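Local atomic coordinates of alanine racemase 1 (Caldanaerobacter subterraneus subsp. tengcongensis MB4, PDB entry 4Y2W), a protein that belongs to the alanine racemase family, whose chains pair an N-terminal TIM-type barrel with a C-terminal, largely beta-stranded domain. Residues K27-G30 / K31-I35; H205-N208 / A209-L213; G226-F230 / G231-S235. The protein carries 1 engineered substitution. One frame throughout, in Å; residues are numbered along the deposited sequence.

Contact 1: residues K27-G30 / K31-I35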
ATOM      1  N   LYS A  27     -20.721   2.285  25.432  1.00 63.16           N
ATOM      2  CA  LYS A  27     -20.760   2.002  26.867  1.00 64.93           C
ATOM      3  C   LYS A  27     -19.894   2.978  27.665  1.00 67.01           C
ATOM      4  O   LYS A  27     -20.261   3.365  28.771  1.00 68.06           O
ATOM      5  CB  LYS A  27     -20.307   0.566  27.147  1.00 64.90           C
ATOM      6  CG  LYS A  27     -21.235  -0.502  26.587  1.00 64.53           C
ATOM      7  CD  LYS A  27     -20.631  -1.892  26.729  1.00 65.53           C
ATOM      8  CE  LYS A  27     -21.597  -2.973  26.268  1.00 65.25           C
ATOM      9  NZ  LYS A  27     -21.035  -4.342  26.431  1.00 64.68           N
ATOM     10  N   ILE A  28     -18.756   3.373  27.094  1.00 70.01           N
ATOM     11  CA  ILE A  28     -17.806   4.278  27.755  1.00 72.37           C
ATOM     12  C   ILE A  28     -18.329   5.714  27.816  1.00 72.99           C
ATOM     13  O   ILE A  28     -18.183   6.385  28.840  1.00 74.80           O
ATOM     14  CB  ILE A  28     -16.428   4.283  27.039  1.00 73.81           C
ATOM     15  CG1 ILE A  28     -15.821   2.872  27.002  1.00 74.73           C
ATOM     16  CG2 ILE A  28     -15.464   5.260  27.708  1.00 73.82           C
ATOM     17  CD1 ILE A  28     -15.753   2.180  28.348  1.00 75.26           C
ATOM     18  N   VAL A  29     -18.917   6.183  26.718  1.00 73.41           N
ATOM     19  CA  VAL A  29     -19.448   7.550  26.642  1.00 73.92           C
ATOM     20  C   VAL A  29     -20.894   7.609  27.120  1.00 74.42           C
ATOM     21  O   VAL A  29     -21.549   6.579  27.285  1.00 74.38           O
ATOM     22  CB  VAL A  29     -19.362   8.133  25.208  1.00 73.20           C
ATOM     23  CG1 VAL A  29     -17.949   7.989  24.656  1.00 72.83           C
ATOM     24  CG2 VAL A  29     -20.376   7.480  24.272  1.00 73.20           C
ATOM     25  N   GLY A  30     -21.389   8.826  27.330  1.00 76.15           N
ATOM     26  CA  GLY A  30     -22.770   9.038  27.755  1.00 77.48           C
ATOM     27  C   GLY A  30     -23.771   8.617  26.694  1.00 78.33           C
ATOM     28  O   GLY A  30     -23.395   8.268  25.573  1.00 78.00           O
ATOM     29  N   LYS A  31     -25.051   8.650  27.049  1.00 78.99           N
ATOM     30  CA  LYS A  31     -26.110   8.255  26.123  1.00 79.90           C
ATOM     31  C   LYS A  31     -26.423   9.375  25.125  1.00 79.32           C
ATOM     32  O   LYS A  31     -26.950   9.115  24.040  1.00 78.42           O
ATOM     33  CB  LYS A  31     -27.369   7.845  26.894  1.00 81.35           C
ATOM     34  CG  LYS A  31     -28.262   6.872  26.139  1.00 83.53           C
ATOM     35  CD  LYS A  31     -29.147   6.069  27.081  1.00 85.39           C
ATOM     36  CE  LYS A  31     -29.870   4.951  26.346  1.00 86.30           C
ATOM     37  NZ  LYS A  31     -30.836   5.470  25.338  1.00 87.04           N
ATOM     38  N   ASN A  32     -26.085  10.612  25.494  1.00 77.72           N
ATOM     39  CA  ASN A  32     -26.288  11.778  24.632  1.00 75.97           C
ATOM     40  C   ASN A  32     -25.018  12.229  23.906  1.00 72.43           C
ATOM     41  O   ASN A  32     -25.018  13.269  23.249  1.00 72.17           O
ATOM     42  CB  ASN A  32     -26.844  12.941  25.459  1.00 78.20           C
ATOM     43  CG  ASN A  32     -28.217  12.644  26.036  1.00 79.38           C
ATOM     44  OD1 ASN A  32     -29.105  12.163  25.330  1.00 80.70           O
ATOM     45  ND2 ASN A  32     -28.401  12.933  27.321  1.00 78.83           N
ATOM     46  N   VAL A  33     -23.941  11.454  24.022  1.00 69.62           N
ATOM     47  CA  VAL A  33     -22.688  11.765  23.341  1.00 67.94           C
ATOM     48  C   VAL A  33     -22.656  11.040  21.999  1.00 66.07           C
ATOM     49  O   VAL A  33     -22.796   9.817  21.946  1.00 65.45           O
ATOM     50  CB  VAL A  33     -21.462  11.346  24.179  1.00 67.61           C
ATOM     51  CG1 VAL A  33     -20.172  11.783  23.494  1.00 66.59           C
ATOM     52  CG2 VAL A  33     -21.554  11.926  25.584  1.00 67.68           C
ATOM     53  N   LYS A  34     -22.462  11.803  20.925  1.00 64.50           N
ATOM     54  CA  LYS A  34     -22.495  11.266  19.562  1.00 63.13           C
ATOM     55  C   LYS A  34     -21.166  10.625  19.179  1.00 60.23           C
ATOM     56  O   LYS A  34     -20.114  10.985  19.712  1.00 59.00           O
ATOM     57  CB  LYS A  34     -22.836  12.371  18.560  1.00 64.92           C
ATOM     58  CG  LYS A  34     -24.154  13.074  18.847  1.00 67.26           C
ATOM     59  CD  LYS A  34     -24.517  14.072  17.761  1.00 68.44           C
ATOM     60  CE  LYS A  34     -25.792  14.818  18.121  1.00 69.52           C
ATOM     61  NZ  LYS A  34     -26.326  15.599  16.973  1.00 69.83           N
ATOM     62  N   ILE A  35     -21.220   9.679  18.246  1.00 56.93           N
ATOM     63  CA  ILE A  35     -20.024   8.959  17.811  1.00 54.72           C
ATOM     64  C   ILE A  35     -19.749   9.169  16.322  1.00 51.84           C
ATOM     65  O   ILE A  35     -20.624   8.954  15.481  1.00 51.94           O
ATOM     66  CB  ILE A  35     -20.136   7.455  18.132  1.00 54.58           C
ATOM     67  CG1 ILE A  35     -20.109   7.267  19.655  1.00 55.40           C
ATOM     68  CG2 ILE A  35     -19.006   6.675  17.465  1.00 54.65           C
ATOM     69  CD1 ILE A  35     -20.276   5.841  20.130  1.00 55.99           C
TER

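Contact 2: residues H205-N208 / A209-L213. With PO4 (phosphate ion), chain C.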
ATOM      1  N   HIS A 205     -16.044  18.812  19.759  1.00 54.35           N
ATOM      2  CA  HIS A 205     -15.392  17.509  19.920  1.00 52.78           C
ATOM      3  C   HIS A 205     -13.881  17.617  19.815  1.00 51.69           C
ATOM      4  O   HIS A 205     -13.357  18.494  19.135  1.00 52.82           O
ATOM      5  CB  HIS A 205     -15.933  16.492  18.908  1.00 52.47           C
ATOM      6  CG  HIS A 205     -15.883  16.951  17.483  1.00 52.36           C
ATOM      7  ND1 HIS A 205     -15.076  16.357  16.538  1.00 52.05           N
ATOM      8  CD2 HIS A 205     -16.557  17.932  16.835  1.00 51.79           C
ATOM      9  CE1 HIS A 205     -15.248  16.956  15.372  1.00 50.96           C
ATOM     10  NE2 HIS A 205     -16.142  17.915  15.527  1.00 50.84           N
ATOM     11  N   ILE A 206     -13.188  16.723  20.510  1.00 50.56           N
ATOM     12  CA  ILE A 206     -11.727  16.767  20.587  1.00 49.88           C
ATOM     13  C   ILE A 206     -11.067  15.396  20.803  1.00 49.87           C
ATOM     14  O   ILE A 206      -9.915  15.197  20.420  1.00 49.70           O
ATOM     15  CB  ILE A 206     -11.289  17.753  21.698  1.00 49.66           C
ATOM     16  CG1 ILE A 206      -9.788  18.052  21.617  1.00 50.54           C
ATOM     17  CG2 ILE A 206     -11.665  17.222  23.076  1.00 49.66           C
ATOM     18  CD1 ILE A 206      -9.364  19.246  22.446  1.00 50.36           C
ATOM     19  N   ALA A 207     -11.795  14.453  21.399  1.00 50.94           N
ATOM     20  CA  ALA A 207     -11.217  13.182  21.826  1.00 52.01           C
ATOM     21  C   ALA A 207     -11.095  12.151  20.702  1.00 53.24           C
ATOM     22  O   ALA A 207     -12.082  11.817  20.040  1.00 51.54           O
ATOM     23  CB  ALA A 207     -12.041  12.605  22.969  1.00 51.58           C
ATOM     24  N   ASN A 208      -9.870  11.663  20.499  1.00 54.66           N
ATOM     25  CA  ASN A 208      -9.618  10.439  19.731  1.00 55.68           C
ATOM     26  C   ASN A 208      -9.576   9.252  20.706  1.00 55.86           C
ATOM     27  O   ASN A 208      -9.786   9.440  21.905  1.00 58.02           O
ATOM     28  CB  ASN A 208      -8.320  10.557  18.917  1.00 56.78           C
ATOM     29  CG  ASN A 208      -7.095  10.833  19.783  1.00 59.54           C
ATOM     30  OD1 ASN A 208      -7.210  11.226  20.947  1.00 59.70           O
ATOM     31  ND2 ASN A 208      -5.910  10.637  19.207  1.00 59.93           N
ATOM     32  N   ALA A 209      -9.310   8.046  20.207  1.00 54.58           N
ATOM     33  CA  ALA A 209      -9.359   6.824  21.035  1.00 53.85           C
ATOM     34  C   ALA A 209      -8.615   6.923  22.379  1.00 53.37           C
ATOM     35  O   ALA A 209      -9.109   6.446  23.401  1.00 51.67           O
ATOM     36  CB  ALA A 209      -8.848   5.630  20.239  1.00 53.81           C
ATOM     37  N   ALA A 210      -7.439   7.542  22.371  1.00 53.56           N
ATOM     38  CA  ALA A 210      -6.615   7.648  23.577  1.00 53.53           C
ATOM     39  C   ALA A 210      -7.306   8.451  24.677  1.00 54.42           C
ATOM     40  O   ALA A 210      -7.300   8.054  25.844  1.00 54.41           O
ATOM     41  CB  ALA A 210      -5.269   8.266  23.240  1.00 52.93           C
ATOM     42  N   ALA A 211      -7.899   9.578  24.296  1.00 55.84           N
ATOM     43  CA  ALA A 211      -8.607  10.441  25.238  1.00 56.22           C
ATOM     44  C   ALA A 211      -9.991   9.892  25.594  1.00 57.70           C
ATOM     45  O   ALA A 211     -10.514  10.179  26.668  1.00 60.65           O
ATOM     46  CB  ALA A 211      -8.728  11.844  24.668  1.00 55.80           C
ATOM     47  N   ILE A 212     -10.585   9.114  24.694  1.00 57.77           N
ATOM     48  CA  ILE A 212     -11.881   8.490  24.963  1.00 57.78           C
ATOM     49  C   ILE A 212     -11.781   7.498  26.122  1.00 58.11           C
ATOM     50  O   ILE A 212     -12.695   7.403  26.946  1.00 58.93           O
ATOM     51  CB  ILE A 212     -12.433   7.780  23.708  1.00 57.48           C
ATOM     52  CG1 ILE A 212     -12.819   8.814  22.648  1.00 57.53           C
ATOM     53  CG2 ILE A 212     -13.649   6.921  24.046  1.00 57.28           C
ATOM     54  CD1 ILE A 212     -12.809   8.274  21.235  1.00 58.04           C
ATOM     55  N   LEU A 213     -10.673   6.766  26.181  1.00 57.59           N
ATOM     56  CA  LEU A 213     -10.455   5.787  27.243  1.00 58.17           C
ATOM     57  C   LEU A 213     -10.103   6.466  28.565  1.00 57.76           C
ATOM     58  O   LEU A 213     -10.684   6.157  29.609  1.00 56.53           O
ATOM     59  CB  LEU A 213      -9.338   4.817  26.847  1.00 58.48           C
ATOM     60  CG  LEU A 213      -9.616   3.927  25.629  1.00 58.67           C
ATOM     61  CD1 LEU A 213      -8.333   3.276  25.140  1.00 58.68           C
ATOM     62  CD2 LEU A 213     -10.667   2.872  25.946  1.00 58.65           C
TER
HETATM   63  P   PO4 C 401      -7.609   7.384  16.377  1.00 90.71           P
HETATM   64  O1  PO4 C 401      -8.334   6.423  17.291  1.00 84.55           O
HETATM   65  O2  PO4 C 401      -6.483   8.066  17.123  1.00 88.57           O
HETATM   66  O3  PO4 C 401      -8.582   8.429  15.879  1.00 89.90           O
HETATM   67  O4  PO4 C 401      -7.031   6.621  15.205  1.00 90.78           O

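Contact 3: residues G226-F230 / G231-S235. With PO4 (phosphate ion), chain C.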
ATOM      1  N   GLY A 226     -11.288   5.665  15.986  1.00 48.20           N
ATOM      2  CA  GLY A 226     -10.767   5.187  14.708  1.00 46.90           C
ATOM      3  C   GLY A 226     -10.197   3.792  14.837  1.00 46.65           C
ATOM      4  O   GLY A 226     -10.935   2.810  14.775  1.00 46.16           O
ATOM      5  N   ILE A 227      -8.880   3.706  15.030  1.00 46.48           N
ATOM      6  CA  ILE A 227      -8.190   2.416  15.145  1.00 46.43           C
ATOM      7  C   ILE A 227      -8.851   1.482  16.161  1.00 47.00           C
ATOM      8  O   ILE A 227      -8.912   0.271  15.951  1.00 47.45           O
ATOM      9  CB  ILE A 227      -6.697   2.596  15.510  1.00 46.39           C
ATOM     10  CG1 ILE A 227      -5.945   1.259  15.440  1.00 46.69           C
ATOM     11  CG2 ILE A 227      -6.537   3.204  16.897  1.00 46.34           C
ATOM     12  CD1 ILE A 227      -6.064   0.544  14.111  1.00 46.53           C
ATOM     13  N   ILE A 228      -9.360   2.051  17.247  1.00 48.10           N
ATOM     14  CA  ILE A 228      -9.977   1.264  18.311  1.00 49.30           C
ATOM     15  C   ILE A 228     -11.186   0.454  17.825  1.00 47.98           C
ATOM     16  O   ILE A 228     -11.468  -0.621  18.350  1.00 46.42           O
ATOM     17  CB  ILE A 228     -10.355   2.166  19.507  1.00 51.50           C
ATOM     18  CG1 ILE A 228     -10.506   1.333  20.783  1.00 53.18           C
ATOM     19  CG2 ILE A 228     -11.608   2.981  19.207  1.00 51.82           C
ATOM     20  CD1 ILE A 228     -10.380   2.160  22.044  1.00 53.95           C
ATOM     21  N   LEU A 229     -11.874   0.961  16.803  1.00 47.20           N
ATOM     22  CA  LEU A 229     -12.971   0.228  16.175  1.00 46.43           C
ATOM     23  C   LEU A 229     -12.493  -1.042  15.461  1.00 46.21           C
ATOM     24  O   LEU A 229     -13.305  -1.916  15.141  1.00 46.16           O
ATOM     25  CB  LEU A 229     -13.702   1.120  15.168  1.00 46.61           C
ATOM     26  CG  LEU A 229     -14.398   2.380  15.694  1.00 46.61           C
ATOM     27  CD1 LEU A 229     -14.787   3.290  14.537  1.00 46.47           C
ATOM     28  CD2 LEU A 229     -15.616   2.026  16.535  1.00 46.40           C
ATOM     29  N   PHE A 230     -11.185  -1.142  15.210  1.00 45.33           N
ATOM     30  CA  PHE A 230     -10.613  -2.253  14.445  1.00 44.92           C
ATOM     31  C   PHE A 230      -9.719  -3.173  15.291  1.00 44.95           C
ATOM     32  O   PHE A 230      -8.766  -3.776  14.789  1.00 44.76           O
ATOM     33  CB  PHE A 230      -9.890  -1.689  13.214  1.00 44.06           C
ATOM     34  CG  PHE A 230     -10.770  -0.807  12.370  1.00 43.78           C
ATOM     35  CD1 PHE A 230     -11.712  -1.364  11.509  1.00 43.45           C
ATOM     36  CD2 PHE A 230     -10.702   0.576  12.473  1.00 43.65           C
ATOM     37  CE1 PHE A 230     -12.546  -0.558  10.750  1.00 43.37           C
ATOM     38  CE2 PHE A 230     -11.537   1.387  11.716  1.00 43.26           C
ATOM     39  CZ  PHE A 230     -12.456   0.821  10.851  1.00 42.93           C
ATOM     40  N   GLY A 231     -10.057  -3.288  16.574  1.00 45.25           N
ATOM     41  CA  GLY A 231      -9.482  -4.302  17.453  1.00 44.68           C
ATOM     42  C   GLY A 231      -8.069  -4.045  17.934  1.00 44.00           C
ATOM     43  O   GLY A 231      -7.358  -4.985  18.282  1.00 44.05           O
ATOM     44  N   ALA A 232      -7.657  -2.782  17.962  1.00 44.08           N
ATOM     45  CA  ALA A 232      -6.322  -2.424  18.434  1.00 44.82           C
ATOM     46  C   ALA A 232      -6.348  -1.143  19.263  1.00 45.69           C
ATOM     47  O   ALA A 232      -7.285  -0.354  19.185  1.00 44.66           O
ATOM     48  CB  ALA A 232      -5.375  -2.269  17.254  1.00 44.98           C
ATOM     49  N   TYR A 233      -5.307  -0.952  20.064  1.00 48.05           N
ATOM     50  CA  TYR A 233      -5.151   0.259  20.855  1.00 50.13           C
ATOM     51  C   TYR A 233      -4.078   1.145  20.221  1.00 52.05           C
ATOM     52  O   TYR A 233      -3.181   0.641  19.542  1.00 51.59           O
ATOM     53  CB  TYR A 233      -4.785  -0.095  22.297  1.00 50.04           C
ATOM     54  CG  TYR A 233      -5.918  -0.739  23.073  1.00 50.01           C
ATOM     55  CD1 TYR A 233      -6.974   0.026  23.557  1.00 50.73           C
ATOM     56  CD2 TYR A 233      -5.931  -2.111  23.327  1.00 49.54           C
ATOM     57  CE1 TYR A 233      -8.013  -0.553  24.269  1.00 50.75           C
ATOM     58  CE2 TYR A 233      -6.966  -2.699  24.039  1.00 49.66           C
ATOM     59  CZ  TYR A 233      -8.007  -1.915  24.508  1.00 50.51           C
ATOM     60  OH  TYR A 233      -9.045  -2.479  25.219  1.00 49.97           O
ATOM     61  N   PRO A 234      -4.170   2.471  20.435  1.00 54.02           N
ATOM     62  CA  PRO A 234      -3.215   3.407  19.832  1.00 54.77           C
ATOM     63  C   PRO A 234      -1.818   3.370  20.454  1.00 55.86           C
ATOM     64  O   PRO A 234      -0.851   3.759  19.802  1.00 55.81           O
ATOM     65  CB  PRO A 234      -3.866   4.775  20.067  1.00 54.75           C
ATOM     66  CG  PRO A 234      -4.715   4.587  21.277  1.00 54.77           C
ATOM     67  CD  PRO A 234      -5.197   3.166  21.236  1.00 54.39           C
ATOM     68  N   SER A 235      -1.718   2.921  21.703  1.00 57.17           N
ATOM     69  CA  SER A 235      -0.434   2.846  22.396  1.00 58.00           C
ATOM     70  C   SER A 235      -0.525   1.887  23.582  1.00 60.09           C
ATOM     71  O   SER A 235      -1.536   1.200  23.764  1.00 59.12           O
ATOM     72  CB  SER A 235      -0.011   4.240  22.868  1.00 57.81           C
ATOM     73  OG  SER A 235      -0.839   4.690  23.928  1.00 58.23           O
TER
HETATM   74  P   PO4 C 401      -7.609   7.384  16.377  1.00 90.71           P
HETATM   75  O1  PO4 C 401      -8.334   6.423  17.291  1.00 84.55           O
HETATM   76  O2  PO4 C 401      -6.483   8.066  17.123  1.00 88.57           O
HETATM   77  O3  PO4 C 401      -8.582   8.429  15.879  1.00 89.90           O
HETATM   78  O4  PO4 C 401      -7.031   6.621  15.205  1.00 90.78           O

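Contact 1: residues K27-G30 / K31-I35
V29 and V33 face each other across a short turn, their CB atoms 4.0 Å apart, and this pair makes the closer of the two apolar side-chain contacts in the bend that carries the chain from helix 15-28 into strand 34-38. V29 is the first residue to abandon helical backbone angles, with psi at 168°, and from there the main chain swings through G30 and doubles back. Both valine CA-CB bonds point toward the opposite side of the turn, but the branches cross at a slant and do not lie side by side. With CG1 of V33 anti to its own backbone N (chi1 -175°), the other methyl, CG2, packs against the G30 backbone, 3.6 Å from G30 N. No hydrogen bond joins the two halves of the turn. Further along, CG2 of V29 approaches CD1 of I35 at 4.5 Å, a looser contact. I35 also packs on F22, I25 and K26 of helix 15-28, while V29 touches H219. On the strand side, K34 shares backbone hydrogen bonds with D221 and V223 and I35 with Y62, which set strand 34-38 between strands 222-224 and 62-65 in the closed barrel.

Contact 2: residues H205-N208 / A209-L213
The carbonyl oxygen of N208 accepts a hydrogen bond from I212 N at 2.9 Å, with an N-H...O angle of 151°, an i to i+4 bond of the first turn of helix 209-214. N208 holds the N-cap position where strand 203-208 of the TIM-type barrel turns into that helix, within a beta-alpha-beta unit completed by strand 222-224. The turn is sharp: the local axes of strand and helix make an angle of 92°. The donor lies almost in line with the N208 C=O. On the inner side of the corner, A207 CB sits 3.8 Å from A211 CB and 3.9 Å from I212 CG1; A207 and I212 also pack on V223 of strand 222-224, and A207 touches S218. N208 CB points away from the helix, and chi1 of 58° sets CG between the backbone N and the carbonyl carbon, which carries the amide to a bound phosphate ion and to about 5 Å from a bound alanine. The phosphate was probably picked up from the crystallisation liquor. Its place at the C-terminal ends of the barrel strands, beside a helix N terminus, is consistent with the phosphate-binding sites of many TIM barrels. Both of its bonds to this corner are weak: N208 ND2 to phosphate O2 at 3.4 Å, and A209 N to phosphate O1 at 3.5 Å.

Contact 3: residues G226-F230 / G231-S235
I228 and A232 meet through a CA-H...O contact, I228 CA lying 3.3 Å from A232 O with an angle of 161° at the hydrogen. No conventional hydrogen bond crosses between the halves; this contact lies close to linear at the hydrogen. The conventional bonds fall within the first half, a short 3-10 segment at 227-229: L229 N donates to G226 O at 2.9 Å, and F230 N to I227 O at 2.8 Å. The chain then reverses at G231, whose positive phi of 76° lets the backbone leave the 3-10 turn and run back past I227 and I228.

Apolar contacts fill the bend. I227 splits its branches: CG1, anti to the backbone N (chi1 -172°), reaches A232 CB at 4.0 Å, while CG2 lies 4.4 Å from P234 CB. I228 CB is directed away, yet its CD1 approaches Y233 CE1 at 4.2 Å, slanting to the ring.

Charge enters at the start of the 3-10 segment. The bound phosphate takes two weak bonds from backbone N-H groups, G226 N to its O1 at 3.3 Å and I227 N to its O4 at 3.5 Å, the latter almost straight.

In the fold, the turn follows barrel strand 222-224. The I227 side chain is about 6 Å from a bound alanine, whose pocket Y44 and Q360 help to line. I228 packs on A209 and L213 of helix 209-214, I227 on Q360 and F363 of helix 359-365, and F230 on I18 of helix 15-28, its ring also meeting those of Y44 and H46.

In the fold
From the N terminus, the three contacts come in series, none enclosing or crossing another, and each bends one continuous stretch. Contact 1 closes the turn between helix 15-28 and the first barrel strand. Contact 2, far along the chain, turns the seventh strand into helix 209-214, and contact 3 folds the loop leading from the eighth toward strand 248-260 of the mixed sheet. Contacts 1 and 2 meet where I28 CG2 lies 3.6 Å from I212 O. Contacts 2 and 3 pack more broadly, with A209 CB 3.8 Å from I228 CB and L213 CD1 3.9 Å from Y233 CD1, and they share the phosphate. Together they tie helix 209-214 and the barrel's closing strands to that loop.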